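Local structure of lantibiotic dehydratase (Microbispora corallina, 5EHK) at residues 577-582 / 637-642; 172-177 / 287-292; 924-929 / 1075-1080; 960-965 / 995-1000. The protein probably dehydrates serine and threonine residues of the NAI-107 precursor peptide, using glutamyl-tRNA to glutamylate their hydroxyls before glutamate is eliminated. All coordinates share one frame; numbering follows the deposited sequence.

Contact 1 of 4, residues 577-582 / 637-642; sequences GRAANL and NMVSAF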
loop_
_atom_site.group_PDB
_atom_site.type_symbol
_atom_site.label_atom_id
_atom_site.label_comp_id
_atom_site.label_asym_id
_atom_site.label_seq_id
_atom_site.Cartn_x
_atom_site.Cartn_y
_atom_site.Cartn_z
ATOM N N GLY A 577 -27.772 -7.803 18.602
ATOM C CA GLY A 577 -28.643 -8.671 19.379
ATOM C C GLY A 577 -28.695 -10.094 18.843
ATOM O O GLY A 577 -29.070 -11.025 19.562
ATOM N N ARG A 578 -28.358 -10.268 17.567
ATOM C CA ARG A 578 -28.265 -11.609 17.002
ATOM C C ARG A 578 -27.109 -12.386 17.643
ATOM O O ARG A 578 -27.281 -13.503 18.123
ATOM C CB ARG A 578 -28.005 -11.538 15.498
ATOM C CG ARG A 578 -27.964 -12.905 14.822
ATOM C CD ARG A 578 -28.642 -12.867 13.454
ATOM N NE ARG A 578 -27.926 -11.998 12.511
ATOM C CZ ARG A 578 -28.487 -11.361 11.483
ATOM N NH1 ARG A 578 -29.795 -11.464 11.262
ATOM N NH2 ARG A 578 -27.738 -10.609 10.679
ATOM N N ALA A 579 -25.932 -11.773 17.669
ATOM C CA ALA A 579 -24.764 -12.410 18.261
ATOM C C ALA A 579 -24.917 -12.499 19.760
ATOM O O ALA A 579 -24.348 -13.381 20.396
ATOM C CB ALA A 579 -23.483 -11.692 17.885
ATOM N N ALA A 580 -25.673 -11.575 20.332
ATOM C CA ALA A 580 -25.819 -11.568 21.780
ATOM C C ALA A 580 -26.540 -12.843 22.219
ATOM O O ALA A 580 -26.261 -13.386 23.291
ATOM C CB ALA A 580 -26.552 -10.316 22.248
ATOM N N ASN A 581 -27.434 -13.340 21.359
ATOM C CA ASN A 581 -28.129 -14.605 21.620
ATOM C C ASN A 581 -27.216 -15.819 21.501
ATOM O O ASN A 581 -27.597 -16.914 21.901
ATOM C CB ASN A 581 -29.296 -14.794 20.648
ATOM C CG ASN A 581 -30.489 -13.935 20.993
ATOM O OD1 ASN A 581 -30.832 -13.774 22.167
ATOM N ND2 ASN A 581 -31.113 -13.353 19.974
ATOM N N LEU A 582 -26.013 -15.625 20.968
ATOM C CA LEU A 582 -25.092 -16.739 20.742
ATOM C C LEU A 582 -23.904 -16.731 21.693
ATOM O O LEU A 582 -22.883 -17.356 21.433
ATOM C CB LEU A 582 -24.603 -16.742 19.292
ATOM C CG LEU A 582 -25.676 -16.668 18.204
ATOM C CD1 LEU A 582 -25.041 -16.654 16.834
ATOM C CD2 LEU A 582 -26.647 -17.841 18.329
ATOM N N ASN A 637 -16.664 -19.099 22.569
ATOM C CA ASN A 637 -17.839 -19.188 21.727
ATOM C C ASN A 637 -17.482 -18.848 20.275
ATOM O O ASN A 637 -16.321 -18.633 19.944
ATOM C CB ASN A 637 -18.912 -18.244 22.234
ATOM C CG ASN A 637 -18.482 -16.786 22.179
ATOM O OD1 ASN A 637 -18.123 -16.256 21.106
ATOM N ND2 ASN A 637 -18.492 -16.131 23.337
ATOM N N MET A 638 -18.489 -18.764 19.421
ATOM C CA MET A 638 -18.250 -18.471 18.033
ATOM C C MET A 638 -18.773 -17.090 17.636
ATOM O O MET A 638 -18.995 -16.808 16.457
ATOM C CB MET A 638 -18.848 -19.563 17.155
ATOM C CG MET A 638 -18.136 -20.875 17.281
ATOM S SD MET A 638 -16.435 -20.803 16.659
ATOM C CE MET A 638 -16.701 -20.490 14.926
ATOM N N VAL A 639 -18.948 -16.207 18.609
ATOM C CA VAL A 639 -19.216 -14.822 18.250
ATOM C C VAL A 639 -17.960 -14.165 17.684
ATOM O O VAL A 639 -16.862 -14.317 18.216
ATOM C CB VAL A 639 -19.792 -14.047 19.425
ATOM C CG1 VAL A 639 -20.106 -12.612 19.021
ATOM C CG2 VAL A 639 -21.017 -14.777 19.924
ATOM N N SER A 640 -18.132 -13.456 16.585
ATOM C CA SER A 640 -17.020 -12.853 15.868
ATOM C C SER A 640 -16.448 -11.641 16.590
ATOM O O SER A 640 -17.080 -10.579 16.598
ATOM C CB SER A 640 -17.505 -12.380 14.504
ATOM O OG SER A 640 -16.489 -11.642 13.847
ATOM N N ALA A 641 -15.248 -11.764 17.155
ATOM C CA ALA A 641 -14.640 -10.615 17.832
ATOM C C ALA A 641 -14.468 -9.411 16.877
ATOM O O ALA A 641 -14.678 -8.257 17.264
ATOM C CB ALA A 641 -13.314 -11.000 18.475
ATOM N N PHE A 642 -14.115 -9.708 15.627
ATOM C CA PHE A 642 -13.905 -8.704 14.594
ATOM C C PHE A 642 -15.137 -7.819 14.421
ATOM O O PHE A 642 -15.058 -6.589 14.440
ATOM C CB PHE A 642 -13.531 -9.418 13.292
ATOM C CG PHE A 642 -13.456 -8.531 12.085
ATOM C CD1 PHE A 642 -12.341 -7.717 11.866
ATOM C CD2 PHE A 642 -14.486 -8.538 11.140
ATOM C CE1 PHE A 642 -12.255 -6.909 10.728
ATOM C CE2 PHE A 642 -14.412 -7.732 9.993
ATOM C CZ PHE A 642 -13.291 -6.919 9.790
HETATM O O HOH W 1 -21.539 -18.949 20.150
#

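Contact 2 of 4, residues 172-177 / 287-292; sequences ADMEWL and PPLDGD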
loop_
_atom_site.group_PDB
_atom_site.type_symbol
_atom_site.label_atom_id
_atom_site.label_comp_id
_atom_site.label_asym_id
_atom_site.label_seq_id
_atom_site.Cartn_x
_atom_site.Cartn_y
_atom_site.Cartn_z
ATOM N N ALA A 172 -35.288 -16.266 26.254
ATOM C CA ALA A 172 -35.587 -14.886 25.942
ATOM C C ALA A 172 -34.498 -14.334 25.047
ATOM O O ALA A 172 -33.331 -14.598 25.275
ATOM C CB ALA A 172 -35.674 -14.086 27.228
ATOM N N ASP A 173 -34.887 -13.603 24.009
ATOM C CA ASP A 173 -33.941 -12.888 23.153
ATOM C C ASP A 173 -33.291 -11.779 23.967
ATOM O O ASP A 173 -33.989 -11.050 24.676
ATOM C CB ASP A 173 -34.670 -12.326 21.934
ATOM C CG ASP A 173 -33.892 -11.242 21.212
ATOM O OD1 ASP A 173 -32.952 -11.567 20.451
ATOM O OD2 ASP A 173 -34.270 -10.060 21.348
ATOM N N MET A 174 -31.963 -11.659 23.884
ATOM C CA MET A 174 -31.227 -10.710 24.730
ATOM C C MET A 174 -31.670 -9.266 24.543
ATOM O O MET A 174 -31.787 -8.518 25.511
ATOM C CB MET A 174 -29.720 -10.826 24.523
ATOM C CG MET A 174 -29.098 -11.977 25.261
ATOM S SD MET A 174 -29.254 -11.726 27.044
ATOM C CE MET A 174 -28.434 -10.155 27.223
ATOM N N GLU A 175 -31.902 -8.881 23.296
ATOM C CA GLU A 175 -32.372 -7.548 23.001
ATOM C C GLU A 175 -33.705 -7.331 23.704
ATOM O O GLU A 175 -33.927 -6.296 24.331
ATOM C CB GLU A 175 -32.498 -7.362 21.492
ATOM C CG GLU A 175 -32.476 -5.920 21.061
ATOM C CD GLU A 175 -32.050 -5.750 19.617
ATOM O OE1 GLU A 175 -31.304 -6.619 19.126
ATOM O OE2 GLU A 175 -32.428 -4.737 18.984
ATOM N N TRP A 176 -34.577 -8.333 23.627
ATOM C CA TRP A 176 -35.875 -8.291 24.298
ATOM C C TRP A 176 -35.714 -8.197 25.820
ATOM O O TRP A 176 -36.268 -7.303 26.455
ATOM C CB TRP A 176 -36.747 -9.496 23.884
ATOM C CG TRP A 176 -38.102 -9.544 24.555
ATOM C CD1 TRP A 176 -39.228 -8.862 24.184
ATOM C CD2 TRP A 176 -38.458 -10.297 25.721
ATOM N NE1 TRP A 176 -40.261 -9.151 25.043
ATOM C CE2 TRP A 176 -39.811 -10.025 25.997
ATOM C CE3 TRP A 176 -37.766 -11.175 26.554
ATOM C CZ2 TRP A 176 -40.483 -10.602 27.071
ATOM C CZ3 TRP A 176 -38.431 -11.741 27.619
ATOM C CH2 TRP A 176 -39.778 -11.458 27.867
ATOM N N LEU A 177 -34.963 -9.123 26.400
ATOM C CA LEU A 177 -34.770 -9.143 27.844
ATOM C C LEU A 177 -34.148 -7.856 28.376
ATOM O O LEU A 177 -34.501 -7.392 29.459
ATOM C CB LEU A 177 -33.918 -10.337 28.268
ATOM C CG LEU A 177 -33.674 -10.399 29.774
ATOM C CD1 LEU A 177 -34.999 -10.541 30.505
ATOM C CD2 LEU A 177 -32.721 -11.547 30.122
ATOM N N PRO A 287 -27.599 -9.827 32.303
ATOM C CA PRO A 287 -27.137 -11.215 32.211
ATOM C C PRO A 287 -25.643 -11.251 31.945
ATOM O O PRO A 287 -25.205 -10.600 30.998
ATOM C CB PRO A 287 -27.907 -11.762 31.006
ATOM C CG PRO A 287 -29.064 -10.821 30.794
ATOM C CD PRO A 287 -28.541 -9.482 31.224
ATOM N N PRO A 288 -24.871 -11.963 32.785
ATOM C CA PRO A 288 -23.402 -12.050 32.693
ATOM C C PRO A 288 -22.890 -12.717 31.415
ATOM O O PRO A 288 -21.709 -12.574 31.097
ATOM C CB PRO A 288 -23.020 -12.918 33.902
ATOM C CG PRO A 288 -24.278 -13.661 34.253
ATOM C CD PRO A 288 -25.397 -12.736 33.920
ATOM N N LEU A 289 -23.764 -13.416 30.699
ATOM C CA LEU A 289 -23.361 -14.265 29.585
ATOM C C LEU A 289 -22.295 -15.279 30.009
ATOM O O LEU A 289 -21.233 -15.398 29.385
ATOM C CB LEU A 289 -22.882 -13.449 28.379
ATOM C CG LEU A 289 -23.792 -12.320 27.923
ATOM C CD1 LEU A 289 -23.292 -11.759 26.616
ATOM C CD2 LEU A 289 -25.219 -12.789 27.795
ATOM N N ASP A 290 -22.586 -16.027 31.063
ATOM C CA ASP A 290 -21.648 -17.038 31.527
ATOM C C ASP A 290 -22.102 -18.459 31.213
ATOM O O ASP A 290 -21.436 -19.418 31.583
ATOM C CB ASP A 290 -21.413 -16.902 33.022
ATOM C CG ASP A 290 -22.701 -16.873 33.810
ATOM O OD1 ASP A 290 -23.797 -17.121 33.242
ATOM O OD2 ASP A 290 -22.611 -16.592 35.019
ATOM N N GLY A 291 -23.226 -18.602 30.526
ATOM C CA GLY A 291 -23.708 -19.927 30.169
ATOM C C GLY A 291 -25.088 -20.285 30.694
ATOM O O GLY A 291 -25.755 -21.136 30.119
ATOM N N ASP A 292 -25.520 -19.630 31.768
ATOM C CA ASP A 292 -26.871 -19.809 32.302
ATOM C C ASP A 292 -27.925 -19.228 31.371
ATOM O O ASP A 292 -27.606 -18.475 30.461
ATOM C CB ASP A 292 -26.990 -19.174 33.698
ATOM C CG ASP A 292 -28.303 -19.548 34.429
ATOM O OD1 ASP A 292 -28.902 -20.614 34.103
ATOM O OD2 ASP A 292 -28.710 -18.785 35.353
#

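Contact 3 of 4, residues 924-929 / 1075-1080; sequences ETAFQH and GSLLHM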
loop_
_atom_site.group_PDB
_atom_site.type_symbol
_atom_site.label_atom_id
_atom_site.label_comp_id
_atom_site.label_asym_id
_atom_site.label_seq_id
_atom_site.Cartn_x
_atom_site.Cartn_y
_atom_site.Cartn_z
ATOM N N GLU A 924 24.272 13.514 27.435
ATOM C CA GLU A 924 24.137 14.762 26.692
ATOM C C GLU A 924 25.479 15.196 26.145
ATOM O O GLU A 924 25.601 15.681 25.021
ATOM C CB GLU A 924 23.541 15.873 27.555
ATOM C CG GLU A 924 22.102 15.593 28.000
ATOM C CD GLU A 924 21.118 15.565 26.848
ATOM O OE1 GLU A 924 21.361 16.278 25.860
ATOM O OE2 GLU A 924 20.096 14.841 26.923
ATOM N N THR A 925 26.505 15.000 26.944
ATOM C CA THR A 925 27.825 15.419 26.527
ATOM C C THR A 925 28.355 14.602 25.366
ATOM O O THR A 925 28.845 15.165 24.367
ATOM C CB THR A 925 28.778 15.434 27.705
ATOM O OG1 THR A 925 28.428 16.545 28.540
ATOM C CG2 THR A 925 30.211 15.626 27.247
ATOM N N ALA A 926 28.220 13.287 25.475
ATOM C CA ALA A 926 28.584 12.436 24.359
ATOM C C ALA A 926 27.883 12.896 23.064
ATOM O O ALA A 926 28.536 13.115 22.040
ATOM C CB ALA A 926 28.272 10.991 24.671
ATOM N N PHE A 927 26.566 13.092 23.137
ATOM C CA PHE A 927 25.785 13.558 21.997
ATOM C C PHE A 927 26.286 14.902 21.477
ATOM O O PHE A 927 26.438 15.070 20.273
ATOM C CB PHE A 927 24.307 13.683 22.362
ATOM C CG PHE A 927 23.611 12.378 22.562
ATOM C CD1 PHE A 927 24.285 11.177 22.406
ATOM C CD2 PHE A 927 22.270 12.345 22.883
ATOM C CE1 PHE A 927 23.635 9.965 22.584
ATOM C CE2 PHE A 927 21.626 11.137 23.059
ATOM C CZ PHE A 927 22.315 9.948 22.910
ATOM N N GLN A 928 26.590 15.846 22.364
ATOM C CA GLN A 928 27.102 17.129 21.885
ATOM C C GLN A 928 28.431 16.983 21.139
ATOM O O GLN A 928 28.547 17.411 20.004
ATOM C CB GLN A 928 27.279 18.149 23.017
ATOM C CG GLN A 928 27.625 19.532 22.482
ATOM C CD GLN A 928 27.893 20.523 23.573
ATOM O OE1 GLN A 928 27.038 20.793 24.409
ATOM N NE2 GLN A 928 29.098 21.068 23.586
ATOM N N HIS A 929 29.405 16.326 21.765
ATOM C CA HIS A 929 30.735 16.195 21.184
ATOM C C HIS A 929 30.761 15.298 19.956
ATOM O O HIS A 929 31.539 15.549 19.034
ATOM C CB HIS A 929 31.762 15.749 22.243
ATOM C CG HIS A 929 32.024 16.789 23.288
ATOM N ND1 HIS A 929 32.880 17.848 23.088
ATOM C CD2 HIS A 929 31.495 16.968 24.521
ATOM C CE1 HIS A 929 32.903 18.608 24.162
ATOM N NE2 HIS A 929 32.069 18.094 25.050
ATOM N N GLY A 1075 26.016 -0.014 22.201
ATOM C CA GLY A 1075 25.427 -0.257 20.897
ATOM C C GLY A 1075 24.619 0.944 20.431
ATOM O O GLY A 1075 24.643 1.299 19.253
ATOM N N SER A 1076 23.904 1.578 21.356
ATOM C CA SER A 1076 23.159 2.786 21.034
ATOM C C SER A 1076 24.157 3.860 20.649
ATOM O O SER A 1076 23.978 4.542 19.635
ATOM C CB SER A 1076 22.339 3.292 22.232
ATOM O OG SER A 1076 21.124 2.589 22.392
ATOM N N LEU A 1077 25.227 3.980 21.433
ATOM C CA LEU A 1077 26.249 4.979 21.156
ATOM C C LEU A 1077 26.909 4.731 19.798
ATOM O O LEU A 1077 27.170 5.678 19.064
ATOM C CB LEU A 1077 27.272 5.060 22.287
ATOM C CG LEU A 1077 26.890 5.814 23.567
ATOM C CD1 LEU A 1077 27.972 5.701 24.609
ATOM C CD2 LEU A 1077 26.636 7.283 23.267
ATOM N N LEU A 1078 27.167 3.470 19.451
ATOM C CA LEU A 1078 27.682 3.169 18.114
ATOM C C LEU A 1078 26.700 3.569 17.011
ATOM O O LEU A 1078 27.109 4.180 15.995
ATOM C CB LEU A 1078 28.126 1.703 17.927
ATOM C CG LEU A 1078 29.430 1.117 18.500
ATOM C CD1 LEU A 1078 30.588 2.130 18.664
ATOM C CD2 LEU A 1078 29.172 0.358 19.763
ATOM N N HIS A 1079 25.426 3.196 17.202
ATOM C CA HIS A 1079 24.351 3.534 16.255
ATOM C C HIS A 1079 24.226 5.064 16.008
ATOM O O HIS A 1079 24.198 5.514 14.865
ATOM C CB HIS A 1079 23.000 2.941 16.704
ATOM C CG HIS A 1079 21.826 3.432 15.911
ATOM N ND1 HIS A 1079 21.770 3.356 14.533
ATOM C CD2 HIS A 1079 20.677 4.034 16.297
ATOM C CE1 HIS A 1079 20.635 3.878 14.109
ATOM N NE2 HIS A 1079 19.953 4.300 15.159
ATOM N N MET A 1080 24.186 5.863 17.069
ATOM C CA MET A 1080 24.077 7.316 16.900
ATOM C C MET A 1080 25.275 7.963 16.199
ATOM O O MET A 1080 25.115 8.984 15.527
ATOM C CB MET A 1080 23.763 8.018 18.233
ATOM C CG MET A 1080 22.350 7.765 18.787
ATOM S SD MET A 1080 20.956 8.420 17.814
ATOM C CE MET A 1080 20.731 7.224 16.524
#

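Contact 4 of 4, residues 960-965 / 995-1000; sequences ALADAF and AWMSST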
loop_
_atom_site.group_PDB
_atom_site.type_symbol
_atom_site.label_atom_id
_atom_site.label_comp_id
_atom_site.label_asym_id
_atom_site.label_seq_id
_atom_site.Cartn_x
_atom_site.Cartn_y
_atom_site.Cartn_z
ATOM N N ALA A 960 36.999 4.128 17.323
ATOM C CA ALA A 960 37.515 5.097 18.279
ATOM C C ALA A 960 36.583 5.254 19.487
ATOM O O ALA A 960 37.059 5.441 20.617
ATOM C CB ALA A 960 37.740 6.430 17.607
ATOM N N LEU A 961 35.269 5.185 19.256
ATOM C CA LEU A 961 34.324 5.243 20.364
ATOM C C LEU A 961 34.411 3.993 21.234
ATOM O O LEU A 961 34.462 4.089 22.454
ATOM C CB LEU A 961 32.889 5.469 19.871
ATOM C CG LEU A 961 31.824 5.878 20.900
ATOM C CD1 LEU A 961 30.784 6.773 20.243
ATOM C CD2 LEU A 961 31.134 4.672 21.529
ATOM N N ALA A 962 34.410 2.824 20.595
ATOM C CA ALA A 962 34.579 1.545 21.290
ATOM C C ALA A 962 35.811 1.521 22.176
ATOM O O ALA A 962 35.719 1.061 23.316
ATOM C CB ALA A 962 34.622 0.401 20.305
ATOM N N ASP A 963 36.955 1.999 21.655
ATOM C CA ASP A 963 38.188 2.099 22.447
ATOM C C ASP A 963 37.870 2.967 23.635
ATOM O O ASP A 963 38.084 2.573 24.767
ATOM C CB ASP A 963 39.367 2.712 21.652
ATOM C CG ASP A 963 40.767 2.421 22.293
ATOM O OD1 ASP A 963 41.217 1.254 22.251
ATOM O OD2 ASP A 963 41.446 3.339 22.804
ATOM N N ALA A 964 37.258 4.111 23.370
ATOM C CA ALA A 964 37.148 5.159 24.376
ATOM C C ALA A 964 36.238 4.803 25.551
ATOM O O ALA A 964 36.533 5.169 26.690
ATOM C CB ALA A 964 36.711 6.477 23.727
ATOM N N PHE A 965 35.174 4.046 25.291
ATOM C CA PHE A 965 34.251 3.671 26.357
ATOM C C PHE A 965 35.003 2.928 27.450
ATOM O O PHE A 965 34.693 3.064 28.643
ATOM C CB PHE A 965 33.105 2.810 25.846
ATOM C CG PHE A 965 32.003 2.623 26.853
ATOM C CD1 PHE A 965 31.012 3.581 27.006
ATOM C CD2 PHE A 965 31.961 1.500 27.654
ATOM C CE1 PHE A 965 29.994 3.413 27.930
ATOM C CE2 PHE A 965 30.952 1.328 28.583
ATOM C CZ PHE A 965 29.969 2.282 28.724
ATOM N N ALA A 995 36.192 -5.611 22.127
ATOM C CA ALA A 995 35.116 -5.938 23.067
ATOM C C ALA A 995 33.797 -5.459 22.510
ATOM O O ALA A 995 32.968 -6.251 22.079
ATOM C CB ALA A 995 35.369 -5.293 24.423
ATOM N N TRP A 996 33.631 -4.143 22.472
ATOM C CA TRP A 996 32.381 -3.544 22.016
ATOM C C TRP A 996 32.035 -3.812 20.542
ATOM O O TRP A 996 30.890 -4.132 20.227
ATOM C CB TRP A 996 32.383 -2.054 22.323
ATOM C CG TRP A 996 32.552 -1.784 23.770
ATOM C CD1 TRP A 996 33.585 -1.115 24.370
ATOM C CD2 TRP A 996 31.661 -2.172 24.816
ATOM N NE1 TRP A 996 33.388 -1.071 25.729
ATOM C CE2 TRP A 996 32.215 -1.715 26.027
ATOM C CE3 TRP A 996 30.452 -2.862 24.846
ATOM C CZ2 TRP A 996 31.599 -1.924 27.251
ATOM C CZ3 TRP A 996 29.846 -3.072 26.057
ATOM C CH2 TRP A 996 30.416 -2.603 27.245
ATOM N N MET A 997 33.013 -3.728 19.647
ATOM C CA MET A 997 32.728 -3.997 18.245
ATOM C C MET A 997 32.225 -5.431 18.026
ATOM O O MET A 997 31.619 -5.726 17.001
ATOM C CB MET A 997 33.954 -3.731 17.363
ATOM C CG MET A 997 34.352 -2.271 17.258
ATOM S SD MET A 997 32.988 -1.169 16.824
ATOM C CE MET A 997 32.417 -1.839 15.262
ATOM N N SER A 998 32.447 -6.323 18.986
ATOM C CA SER A 998 32.007 -7.703 18.801
ATOM C C SER A 998 30.515 -7.873 19.059
ATOM O O SER A 998 29.906 -8.847 18.587
ATOM C CB SER A 998 32.838 -8.694 19.623
ATOM O OG SER A 998 34.195 -8.687 19.212
ATOM N N SER A 999 29.936 -6.941 19.818
ATOM C CA SER A 999 28.517 -7.019 20.184
ATOM C C SER A 999 27.661 -6.486 19.035
ATOM O O SER A 999 26.430 -6.422 19.110
ATOM C CB SER A 999 28.237 -6.186 21.428
ATOM O OG SER A 999 28.614 -4.845 21.198
ATOM N N THR A 1000 28.346 -6.121 17.964
ATOM C CA THR A 1000 27.768 -5.362 16.881
ATOM C C THR A 1000 27.390 -6.214 15.659
ATOM O O THR A 1000 26.716 -5.735 14.746
ATOM C CB THR A 1000 28.728 -4.223 16.524
ATOM O OG1 THR A 1000 28.021 -2.980 16.509
ATOM C CG2 THR A 1000 29.446 -4.473 15.204
#

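Contact 1 of 4, residues 577-582 / 637-642
V639 packs against A579 and L582 in a small, mainly apolar contact between two connections that leave neighbouring parallel strands, 566-572 and 629-634, of a mixed sheet. The first connection forms the short helix 577-580, and the second leads into helix 641-644. The two methyl groups of V639 divide the work. CG1, anti to the backbone N (chi1 -178°), meets A579 CB at 3.7 Å. CG2 turns to the backbone carbonyls of A579 and L582, with L582 O at 3.5 Å and A579 O at 3.6 Å, and also lies alongside L582 CB at 4.1 Å. A branched valine can thus serve both partners from one buried position, while the small A579 lets the backbones approach to 6.0 Å between CA atoms of A579 and V639.

The loop around V639 is shaped by N637. Its OD1 accepts from V639 N at 2.6 Å, forming an Asx turn, with the donor tilted 28° from the carbonyl plane. A water accepts from M638 N at 3.1 Å and lies next to L582 O; that second leg is modelled too short to be trusted in detail.

S640 N-caps the following helix by bonding through OG to A643 N. From that helix Q644 touches both A579 and V639, helix 647-656 covers A641, and H367 of strand 366-379 lies against L582.

Contact 2 of 4, residues 172-177 / 287-292
The N-capped first turn of helix 174-185 presents M174 and L177 to P287 and L289, in the loop that joins strand 281-283 to helix 294-306. D173 is the N-cap: its OD2 accepts from W176 N at 2.9 Å (N-H...O angle 149°), approached from above the carboxylate plane. Aspartate suits this place because its short side chain can fold back onto an amide of the first turn, which has no carbonyl of a preceding turn of the helix to bond to, and its negative charge would be expected to favour the helix start. The other carboxylate oxygen, OD1, accepts from N581 ND2, and N581 OD1 takes the M174 amide, so one asparagine side chain bridges cap and helix.

Across the contact everything is apolar and buried. M174 and P287 reach toward each other end-on, the methionine bent at both chi2 and chi3, with CE 3.7 Å from P287 CG and SD 3.9 Å from that same carbon. A flexible thioether can follow the outline of a rigid ring in this way. L177 instead slides past P287, placing L177 CD2 3.8 Å from P287 CG.

Beyond P288, whose carbonyl O accepts from R592 NH2, L289 takes positive phi, 55°, and its side chain returns to the helix, where CD2 lies 4.2 Å from M174 CE.

Contact 3 of 4, residues 924-929 / 1075-1080
S1076 OG is held twice, by R913 NH2 and by the carbonyl O of R1072 one helical turn earlier, and it stands beside L1077, the residue that makes the contact with A926 and F927. A serine suits this place, since it can turn its hydroxyl back to its own helix and still serve an arginine from a loop.

L1077 does its touching with one branch. Its CD2 lies at the edge of the F927 ring, near the ring plane, 4.1 Å from CE1, and the same methyl is 4.3 Å from A926 CB. The two longer side chains cross at about a right angle. In F927, CG stands anti to the carbonyl carbon (chi1 -71°), which brings the ring round toward the partner helix although its CB starts out at an angle to it. A926 adds only a methyl, small enough to meet the leucine without a long reach.

This is helix-to-helix packing within the C-terminal, probable glutamate-elimination part of the dehydratase, joining helix 920-942 to helix 1068-1085. The CA atoms of A926 and L1077 are 8.4 Å apart, and those of F927 and M1080 8.2 Å.

Aromatic neighbours complete the surroundings of F927, whose ring makes edge-to-face pairs with Y914 and with F855 of strand 853-861, while on the same helix E924 OE1 forms a salt bridge with R870 NH2 and E924 OE2 bonds Y911 OH.

Contact 4 of 4, residues 960-965 / 995-1000
The backbones of helix 950-965 and helix 992-997 come close where A962 faces W996, with their CA atoms 5.6 Å apart. This is helix packing within the C-terminal, probable elimination region, between segments 30 residues apart in the chain. Alanine permits the approach: A962 CB touches W996 CB at 3.9 Å and M997 CG at 4.1 Å. The indole then extends along the other segment toward F965. Its CG is anti to the carbonyl carbon (chi1 -59°), which sets the edge of the pyrrole ring beside A962 O and the six-membered ring beside F965. CD2 of F965 lies 3.5 Å from W996 CZ2. The two rings meet obliquely, centroids 5.2 Å apart and planes at 87°. The polar atom of the indole, NE1, is satisfied by the carbonyl O of G966; tryptophan therefore joins the chain just after F965 by a bond as well as by packing.

On the backbone side, W996 O accepts from S999 OG at 2.6 Å, in the carbonyl plane on a lone pair, and from S999 N at 3.0 Å, a double grip suited to a short serine.

V1074 of helix 1068-1085 touches both F965 and W996, V1050 of helix 1044-1059 lies against F965, and A1100 and V1104 of helix 1090-1109 pack on M997.

Overall arrangement
The four contacts form two pairs in different parts of the chain. Contacts 2 and 1, in that order along the sequence, lie in the N-terminal family region with centres 12 Å apart, and touch one another through segment 577-582. Contacts 3 and 4 lie in the C-terminal family region, 13 Å apart; contact 4 is nested inside the loop closed by contact 3, and L961 packs on L1077 and L1078. Between the pairs, centres are 53 to 64 Å apart. Such separation is consistent with the glutamylation and elimination steps being carried out by separate regions, as in related dehydratases.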